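Local coordinates for putative oxidoreductase (PDB 3FHL), which probably acts as an oxidoreductase of the Gfo/Idh/MocA family, with a Rossmann-type domain expected to bind a nicotinamide cofactor, at residues T73-H78 against E95-S100; T133-L138 against I188-M193. All blocks are in the same frame, centred on the assembly; numbering follows the deposited sequence. Where two conformers were deposited one is given.

Contact 1: T73-H78 against E95-S100; sequences TPDNTH and EKPFTS
The imidazole of H78 is the flat group at the heart of this contact, and it meets the backbone of E95-S100 along its ND1 side. E95 O sits at that edge, close to the ring plane, while P97 O lies 30° out of it. One face carries D75 CA from the ring's own turn, 4.2 Å above the plane and displaced toward the rim; T77 OG1 and a water within hydrogen-bonding reach of T73 O and E95 OE1 are at the edge, in plane. The other flat ring, F98, starts away from the 73-78 loop and has T99 CG2 over the centre of one face. With CG beside the backbone N and anti to the carbonyl carbon (chi1 -76°), the H78 ring leaves the start of helix 78-87 toward the other loop. There H78 ND1 donates to P97 O at 2.8 Å, coming from above the carbonyl plane. A second bond, from H78 ND1 to E95 O at 2.9 Å, is weak and bent to 123°. F98 O stops 3.3 Å from H78 CB and, buried here, has no hydrogen-bond partner in the model. Further out, the D75 and P97 side chains cross at about a right angle; D75 CG lies 3.5 Å from P97 CD, and a second water donates to both D75 O and P97 O. E95, K96 and P97 form the family's EKP signature, with a cis peptide before the proline; the main partner of the E95 carboxylate is H21. The ND1 N-H of H78 is thus shared between two backbone carbonyls, well with P97 O and weakly with E95 O, which fixes one side of the ring against the 95-100 loop.

Contact 2: T133-L138 against I188-M193; sequences TVRDIL and IQLFGM
L190 reaches from helix 180-191 to helix 129-139, splitting its two methyl branches among three residues of 133-138. L190 CD1 is packed against V134 CG1 at 4.1 Å and against L138 CD1 at 4.2 Å, each of these side chains meeting the leucine at about a right angle. L190 CD2 turns to R135, lying 3.8 Å from R135 CG and over one face of the guanidinium. A bend at chi3 (96°) carries the end of R135 across this branch and on toward the other helix. Here the packing gives way to something looser: R135 NH2 stays 4.0 Å from Q189 O, too far for a hydrogen bond, and NH1 merely passes Q189 CB. Between the two segments R135 and Q189 meet by van der Waals contact, and Q189 also touches R126 and D330. Helix 180-191 finishes just beyond, where G192 takes a positive phi and its N still bonds I188 O. On the inner side V134 and L138 touch L246 of strand 244-248, L190 rests on Y149, and F191 meets the Y149 ring edge-to-face. Two neighbouring helices laid over one face of a large mixed beta-sheet are characteristic of the C-terminal alpha/beta domain of Gfo/Idh/MocA proteins.

How the contacts relate
Contact 1 belongs to the N-terminal Rossmann domain and contact 2 to the C-terminal alpha/beta domain, on opposite sides of the chain's centre. Their centres are 27 Å apart and their nearest atoms about 11 Å, so they do not touch. Two helices nevertheless connect them. K96 of contact 1 bonds S181 at the start of helix 180-191, whose other end supplies 188-191 to contact 2. Helix 328-347 takes F98 on A328, I331 and L332, and I188 on V334 and I337. Contact 1 joins two loops that follow parallel strands, where relatives place the cofactor; contact 2 is plain helix packing away from that region.

Contact 1: T73-H78 against E95-S100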
ATOM      1  N   THR C  73      12.930 -32.068  -6.679  1.00 42.02           N
ATOM      2  CA  THR C  73      14.329 -32.247  -6.288  1.00 46.53           C
ATOM      3  C   THR C  73      15.012 -30.868  -6.111  1.00 51.64           C
ATOM      4  O   THR C  73      14.355 -29.844  -6.339  1.00 48.65           O
ATOM      5  CB  THR C  73      15.049 -33.085  -7.367  1.00 44.29           C
ATOM      6  OG1 THR C  73      14.650 -32.640  -8.668  1.00 49.72           O
ATOM      7  CG2 THR C  73      14.714 -34.548  -7.223  1.00 45.65           C
ATOM      8  N   PRO C  74      16.311 -30.823  -5.683  1.00 57.96           N
ATOM      9  CA  PRO C  74      17.009 -29.521  -5.608  1.00 57.36           C
ATOM     10  C   PRO C  74      17.015 -28.743  -6.921  1.00 56.81           C
ATOM     11  O   PRO C  74      17.049 -29.343  -8.000  1.00 53.56           O
ATOM     12  CB  PRO C  74      18.440 -29.913  -5.225  1.00 59.22           C
ATOM     13  CG  PRO C  74      18.283 -31.180  -4.472  1.00 60.46           C
ATOM     14  CD  PRO C  74      17.196 -31.913  -5.210  1.00 61.89           C
ATOM     15  N   ASP C  75      16.998 -27.416  -6.795  1.00 56.94           N
ATOM     16  CA  ASP C  75      16.706 -26.473  -7.885  1.00 60.34           C
ATOM     17  C   ASP C  75      17.486 -26.653  -9.193  1.00 60.75           C
ATOM     18  O   ASP C  75      16.926 -26.452 -10.275  1.00 62.33           O
ATOM     19  CB  ASP C  75      16.890 -25.024  -7.398  1.00 67.58           C
ATOM     20  CG  ASP C  75      16.104 -24.707  -6.119  1.00 76.13           C
ATOM     21  OD1 ASP C  75      15.385 -25.590  -5.589  1.00 82.88           O
ATOM     22  OD2 ASP C  75      16.205 -23.551  -5.646  1.00 79.26           O
ATOM     23  N   ASN C  76      18.762 -27.032  -9.086  1.00 60.69           N
ATOM     24  CA  ASN C  76      19.642 -27.163 -10.254  0.50 61.57           C
ATOM     25  C   ASN C  76      19.304 -28.319 -11.197  1.00 59.67           C
ATOM     26  O   ASN C  76      19.666 -28.297 -12.380  1.00 59.71           O
ATOM     27  CB  ASN C  76      21.110 -27.250  -9.818  0.50 60.89           C
ATOM     28  CG  ASN C  76      21.765 -25.887  -9.695  0.50 63.90           C
ATOM     29  OD1 ASN C  76      22.375 -25.569  -8.671  0.50 63.86           O
ATOM     30  ND2 ASN C  76      21.644 -25.072 -10.740  0.50 59.76           N
ATOM     31  N   THR C  77      18.608 -29.324 -10.676  1.00 54.78           N
ATOM     32  CA  THR C  77      18.245 -30.494 -11.469  1.00 53.37           C
ATOM     33  C   THR C  77      16.989 -30.315 -12.334  1.00 52.42           C
ATOM     34  O   THR C  77      16.784 -31.092 -13.262  1.00 56.71           O
ATOM     35  CB  THR C  77      18.056 -31.760 -10.585  1.00 57.17           C
ATOM     36  OG1 THR C  77      16.899 -31.604  -9.756  1.00 54.42           O
ATOM     37  CG2 THR C  77      19.288 -32.020  -9.710  1.00 49.68           C
ATOM     38  N   HIS C  78      16.175 -29.295 -12.053  1.00 46.71           N
ATOM     39  CA  HIS C  78      14.783 -29.247 -12.557  1.00 43.44           C
ATOM     40  C   HIS C  78      14.609 -29.297 -14.071  1.00 41.97           C
ATOM     41  O   HIS C  78      13.755 -30.025 -14.559  1.00 38.05           O
ATOM     42  CB  HIS C  78      13.999 -28.080 -11.955  1.00 42.23           C
ATOM     43  CG  HIS C  78      13.573 -28.304 -10.536  1.00 41.54           C
ATOM     44  ND1 HIS C  78      12.580 -27.567  -9.930  1.00 37.97           N
ATOM     45  CD2 HIS C  78      14.004 -29.191  -9.606  1.00 37.93           C
ATOM     46  CE1 HIS C  78      12.419 -27.986  -8.687  1.00 39.59           C
ATOM     47  NE2 HIS C  78      13.274 -28.967  -8.463  1.00 42.01           N
ATOM     48  N   GLU C  95       8.211 -28.428  -9.550  1.00 35.49           N
ATOM     49  CA  GLU C  95       8.205 -27.387  -8.538  1.00 39.33           C
ATOM     50  C   GLU C  95       9.009 -26.190  -8.989  1.00 33.96           C
ATOM     51  O   GLU C  95       9.950 -26.323  -9.784  1.00 38.44           O
ATOM     52  CB  GLU C  95       8.794 -27.916  -7.249  1.00 34.32           C
ATOM     53  CG  GLU C  95       7.760 -28.562  -6.385  1.00 42.30           C
ATOM     54  CD  GLU C  95       8.145 -28.564  -4.931  1.00 45.97           C
ATOM     55  OE1 GLU C  95       9.352 -28.691  -4.627  1.00 46.41           O
ATOM     56  OE2 GLU C  95       7.229 -28.458  -4.084  1.00 46.29           O
ATOM     57  N   LYS C  96       8.631 -25.019  -8.479  1.00 37.62           N
ATOM     58  CA  LYS C  96       9.448 -23.812  -8.604  1.00 38.25           C
ATOM     59  C   LYS C  96      10.765 -24.007  -7.855  1.00 39.36           C
ATOM     60  O   LYS C  96      10.765 -24.530  -6.736  1.00 40.52           O
ATOM     61  CB  LYS C  96       8.711 -22.602  -8.042  1.00 34.32           C
ATOM     62  CG  LYS C  96       7.535 -22.146  -8.894  1.00 32.33           C
ATOM     63  CD  LYS C  96       6.496 -21.430  -8.040  1.00 39.95           C
ATOM     64  CE  LYS C  96       7.079 -20.200  -7.354  1.00 42.89           C
ATOM     65  NZ  LYS C  96       6.075 -19.567  -6.438  1.00 46.83           N
ATOM     66  N   PRO C  97      11.890 -23.591  -8.466  1.00 41.52           N
ATOM     67  CA  PRO C  97      12.006 -22.946  -9.781  1.00 42.21           C
ATOM     68  C   PRO C  97      11.895 -23.945 -10.935  1.00 42.00           C
ATOM     69  O   PRO C  97      12.576 -24.975 -10.935  1.00 40.98           O
ATOM     70  CB  PRO C  97      13.405 -22.307  -9.750  1.00 38.86           C
ATOM     71  CG  PRO C  97      13.970 -22.604  -8.375  1.00 42.45           C
ATOM     72  CD  PRO C  97      13.206 -23.755  -7.833  1.00 42.81           C
ATOM     73  N   PHE C  98      11.005 -23.635 -11.878  1.00 36.64           N
ATOM     74  CA  PHE C  98      10.748 -24.451 -13.067  1.00 37.81           C
ATOM     75  C   PHE C  98      12.057 -24.785 -13.782  1.00 42.61           C
ATOM     76  O   PHE C  98      12.426 -25.955 -13.883  1.00 42.27           O
ATOM     77  CB  PHE C  98       9.749 -23.708 -13.975  1.00 33.18           C
ATOM     78  CG  PHE C  98       9.461 -24.373 -15.309  1.00 37.99           C
ATOM     79  CD1 PHE C  98       9.368 -25.759 -15.441  1.00 37.50           C
ATOM     80  CD2 PHE C  98       9.228 -23.586 -16.433  1.00 37.32           C
ATOM     81  CE1 PHE C  98       9.097 -26.336 -16.675  1.00 36.04           C
ATOM     82  CE2 PHE C  98       8.942 -24.156 -17.662  1.00 35.63           C
ATOM     83  CZ  PHE C  98       8.880 -25.528 -17.788  1.00 31.87           C
ATOM     84  N   THR C  99      12.757 -23.760 -14.263  1.00 42.23           N
ATOM     85  CA  THR C  99      14.070 -23.938 -14.879  1.00 42.86           C
ATOM     86  C   THR C  99      14.994 -22.813 -14.441  1.00 48.52           C
ATOM     87  O   THR C  99      14.538 -21.807 -13.886  1.00 46.53           O
ATOM     88  CB  THR C  99      14.003 -23.906 -16.411  1.00 40.57           C
ATOM     89  OG1 THR C  99      13.243 -22.765 -16.830  1.00 43.59           O
ATOM     90  CG2 THR C  99      13.367 -25.168 -16.967  1.00 42.38           C
ATOM     91  N   SER C 100      16.289 -22.976 -14.705  1.00 49.76           N
ATOM     92  CA  SER C 100      17.258 -21.933 -14.391  1.00 51.19           C
ATOM     93  C   SER C 100      17.153 -20.755 -15.362  1.00 49.61           C
ATOM     94  O   SER C 100      17.417 -19.619 -14.979  1.00 51.80           O
ATOM     95  CB  SER C 100      18.684 -22.494 -14.342  1.00 53.39           C
ATOM     96  OG  SER C 100      19.127 -22.898 -15.622  1.00 57.12           O
TER
HETATM   97  O   HOH W   1      11.805 -28.314  -5.472  1.00 50.61           O
HETATM   98  O   HOH W   2      15.331 -24.970 -11.772  1.00 48.44           O

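Contact 2: T133-L138 against I188-M193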
ATOM      1  N   THR C 133     -11.569 -17.652  -1.638  1.00 27.59           N
ATOM      2  CA  THR C 133     -12.675 -16.836  -1.179  1.00 25.19           C
ATOM      3  C   THR C 133     -12.788 -15.573  -2.020  1.00 26.34           C
ATOM      4  O   THR C 133     -13.887 -15.196  -2.409  1.00 25.80           O
ATOM      5  CB  THR C 133     -12.527 -16.490   0.306  1.00 28.68           C
ATOM      6  OG1 THR C 133     -12.397 -17.704   1.062  1.00 29.18           O
ATOM      7  CG2 THR C 133     -13.746 -15.746   0.786  1.00 27.84           C
ATOM      8  N   VAL C 134     -11.652 -14.946  -2.328  1.00 26.45           N
ATOM      9  CA  VAL C 134     -11.640 -13.795  -3.257  1.00 28.73           C
ATOM     10  C   VAL C 134     -12.307 -14.157  -4.595  1.00 29.77           C
ATOM     11  O   VAL C 134     -13.191 -13.445  -5.046  1.00 24.50           O
ATOM     12  CB  VAL C 134     -10.200 -13.212  -3.468  1.00 28.97           C
ATOM     13  CG1 VAL C 134     -10.132 -12.260  -4.698  1.00 28.12           C
ATOM     14  CG2 VAL C 134      -9.703 -12.509  -2.190  1.00 29.74           C
ATOM     15  N   ARG C 135     -11.925 -15.285  -5.196  1.00 31.68           N
ATOM     16  CA  ARG C 135     -12.566 -15.733  -6.451  1.00 29.91           C
ATOM     17  C   ARG C 135     -14.095 -15.847  -6.305  1.00 27.68           C
ATOM     18  O   ARG C 135     -14.844 -15.410  -7.188  1.00 31.72           O
ATOM     19  CB  ARG C 135     -11.972 -17.067  -6.933  1.00 24.61           C
ATOM     20  CG  ARG C 135     -10.496 -17.052  -7.313  1.00 31.30           C
ATOM     21  CD  ARG C 135     -10.144 -18.283  -8.180  1.00 37.74           C
ATOM     22  NE  ARG C 135     -10.189 -17.955  -9.606  1.00 46.51           N
ATOM     23  CZ  ARG C 135      -9.237 -18.249 -10.493  1.00 50.79           C
ATOM     24  NH1 ARG C 135      -8.151 -18.940 -10.140  1.00 43.39           N
ATOM     25  NH2 ARG C 135      -9.387 -17.870 -11.756  1.00 51.15           N
ATOM     26  N   ASP C 136     -14.540 -16.405  -5.173  1.00 28.62           N
ATOM     27  CA  ASP C 136     -15.955 -16.545  -4.831  1.00 30.68           C
ATOM     28  C   ASP C 136     -16.706 -15.213  -4.753  1.00 33.82           C
ATOM     29  O   ASP C 136     -17.788 -15.078  -5.330  1.00 30.70           O
ATOM     30  CB  ASP C 136     -16.101 -17.293  -3.501  1.00 32.86           C
ATOM     31  CG  ASP C 136     -17.528 -17.764  -3.238  1.00 38.41           C
ATOM     32  OD1 ASP C 136     -18.109 -18.412  -4.128  1.00 39.56           O
ATOM     33  OD2 ASP C 136     -18.062 -17.504  -2.132  1.00 34.64           O
ATOM     34  N   ILE C 137     -16.120 -14.237  -4.052  1.00 32.98           N
ATOM     35  CA  ILE C 137     -16.685 -12.884  -3.906  1.00 27.97           C
ATOM     36  C   ILE C 137     -16.838 -12.215  -5.275  1.00 23.74           C
ATOM     37  O   ILE C 137     -17.861 -11.601  -5.566  1.00 28.36           O
ATOM     38  CB  ILE C 137     -15.789 -12.027  -2.964  1.00 31.81           C
ATOM     39  CG1 ILE C 137     -16.078 -12.392  -1.512  1.00 32.11           C
ATOM     40  CG2 ILE C 137     -15.991 -10.521  -3.179  1.00 34.03           C
ATOM     41  CD1 ILE C 137     -14.857 -12.489  -0.688  1.00 34.35           C
ATOM     42  N   LEU C 138     -15.822 -12.365  -6.114  1.00 28.70           N
ATOM     43  CA  LEU C 138     -15.850 -11.798  -7.463  1.00 28.08           C
ATOM     44  C   LEU C 138     -16.857 -12.511  -8.374  1.00 33.19           C
ATOM     45  O   LEU C 138     -17.603 -11.856  -9.118  1.00 29.06           O
ATOM     46  CB  LEU C 138     -14.447 -11.820  -8.078  1.00 29.80           C
ATOM     47  CG  LEU C 138     -13.377 -10.986  -7.347  1.00 34.69           C
ATOM     48  CD1 LEU C 138     -12.012 -11.248  -7.951  1.00 25.95           C
ATOM     49  CD2 LEU C 138     -13.717  -9.493  -7.347  1.00 31.64           C
ATOM     50  N   ILE C 188      -2.465 -12.369 -12.183  1.00 25.55           N
ATOM     51  CA  ILE C 188      -2.586 -12.758 -13.611  1.00 29.29           C
ATOM     52  C   ILE C 188      -3.776 -13.692 -13.843  1.00 28.76           C
ATOM     53  O   ILE C 188      -4.524 -13.526 -14.813  1.00 25.62           O
ATOM     54  CB  ILE C 188      -1.287 -13.412 -14.146  1.00 28.84           C
ATOM     55  CG1 ILE C 188      -0.137 -12.397 -14.155  1.00 30.26           C
ATOM     56  CG2 ILE C 188      -1.478 -13.984 -15.570  1.00 34.48           C
ATOM     57  CD1 ILE C 188       1.230 -13.069 -14.327  1.00 35.39           C
ATOM     58  N   GLN C 189      -3.974 -14.654 -12.940  1.00 29.05           N
ATOM     59  CA  GLN C 189      -5.147 -15.538 -13.032  1.00 29.56           C
ATOM     60  C   GLN C 189      -6.469 -14.767 -13.031  1.00 33.14           C
ATOM     61  O   GLN C 189      -7.380 -15.070 -13.813  1.00 31.01           O
ATOM     62  CB  GLN C 189      -5.124 -16.611 -11.930  1.00 31.15           C
ATOM     63  CG  GLN C 189      -4.114 -17.729 -12.202  1.00 32.93           C
ATOM     64  CD  GLN C 189      -4.359 -18.431 -13.550  1.00 42.06           C
ATOM     65  OE1 GLN C 189      -5.410 -19.041 -13.756  1.00 41.02           O
ATOM     66  NE2 GLN C 189      -3.390 -18.339 -14.463  1.00 32.86           N
ATOM     67  N   LEU C 190      -6.573 -13.750 -12.181  1.00 28.57           N
ATOM     68  CA  LEU C 190      -7.816 -12.992 -12.112  1.00 27.31           C
ATOM     69  C   LEU C 190      -7.999 -11.958 -13.211  1.00 28.11           C
ATOM     70  O   LEU C 190      -9.115 -11.760 -13.666  1.00 32.90           O
ATOM     71  CB  LEU C 190      -7.979 -12.314 -10.748  1.00 26.66           C
ATOM     72  CG  LEU C 190      -7.960 -13.193  -9.496  1.00 34.32           C
ATOM     73  CD1 LEU C 190      -8.012 -12.318  -8.259  1.00 29.41           C
ATOM     74  CD2 LEU C 190      -9.106 -14.193  -9.483  1.00 33.29           C
ATOM     75  N   PHE C 191      -6.916 -11.299 -13.631  1.00 28.62           N
ATOM     76  CA  PHE C 191      -7.052 -10.047 -14.393  1.00 31.90           C
ATOM     77  C   PHE C 191      -6.276 -10.010 -15.695  1.00 28.50           C
ATOM     78  O   PHE C 191      -6.442  -9.082 -16.470  1.00 31.00           O
ATOM     79  CB  PHE C 191      -6.634  -8.830 -13.543  1.00 26.93           C
ATOM     80  CG  PHE C 191      -7.327  -8.748 -12.218  1.00 31.30           C
ATOM     81  CD1 PHE C 191      -8.700  -8.557 -12.150  1.00 28.41           C
ATOM     82  CD2 PHE C 191      -6.609  -8.882 -11.042  1.00 25.45           C
ATOM     83  CE1 PHE C 191      -9.353  -8.503 -10.920  1.00 31.73           C
ATOM     84  CE2 PHE C 191      -7.245  -8.809  -9.818  1.00 24.09           C
ATOM     85  CZ  PHE C 191      -8.619  -8.624  -9.753  1.00 25.72           C
ATOM     86  N   GLY C 192      -5.412 -10.996 -15.913  1.00 30.21           N
ATOM     87  CA  GLY C 192      -4.602 -11.048 -17.138  1.00 33.97           C
ATOM     88  C   GLY C 192      -3.268 -10.334 -17.014  1.00 35.84           C
ATOM     89  O   GLY C 192      -2.925  -9.798 -15.954  1.00 36.19           O
ATOM     90  N   MET C 193      -2.505 -10.335 -18.100  1.00 30.27           N
ATOM     91  CA  MET C 193      -1.220  -9.653 -18.149  1.00 30.85           C
ATOM     92  C   MET C 193      -1.374  -8.130 -18.286  1.00 31.70           C
ATOM     93  O   MET C 193      -2.233  -7.653 -19.039  1.00 30.76           O
ATOM     94  CB  MET C 193      -0.325 -10.239 -19.255  1.00 33.19           C
ATOM     95  CG  MET C 193       0.139 -11.673 -18.970  1.00 29.67           C
ATOM     96  SD  MET C 193       1.471 -11.875 -17.769  1.00 28.12           S
ATOM     97  CE  MET C 193       2.916 -11.417 -18.734  1.00 34.00           C
TER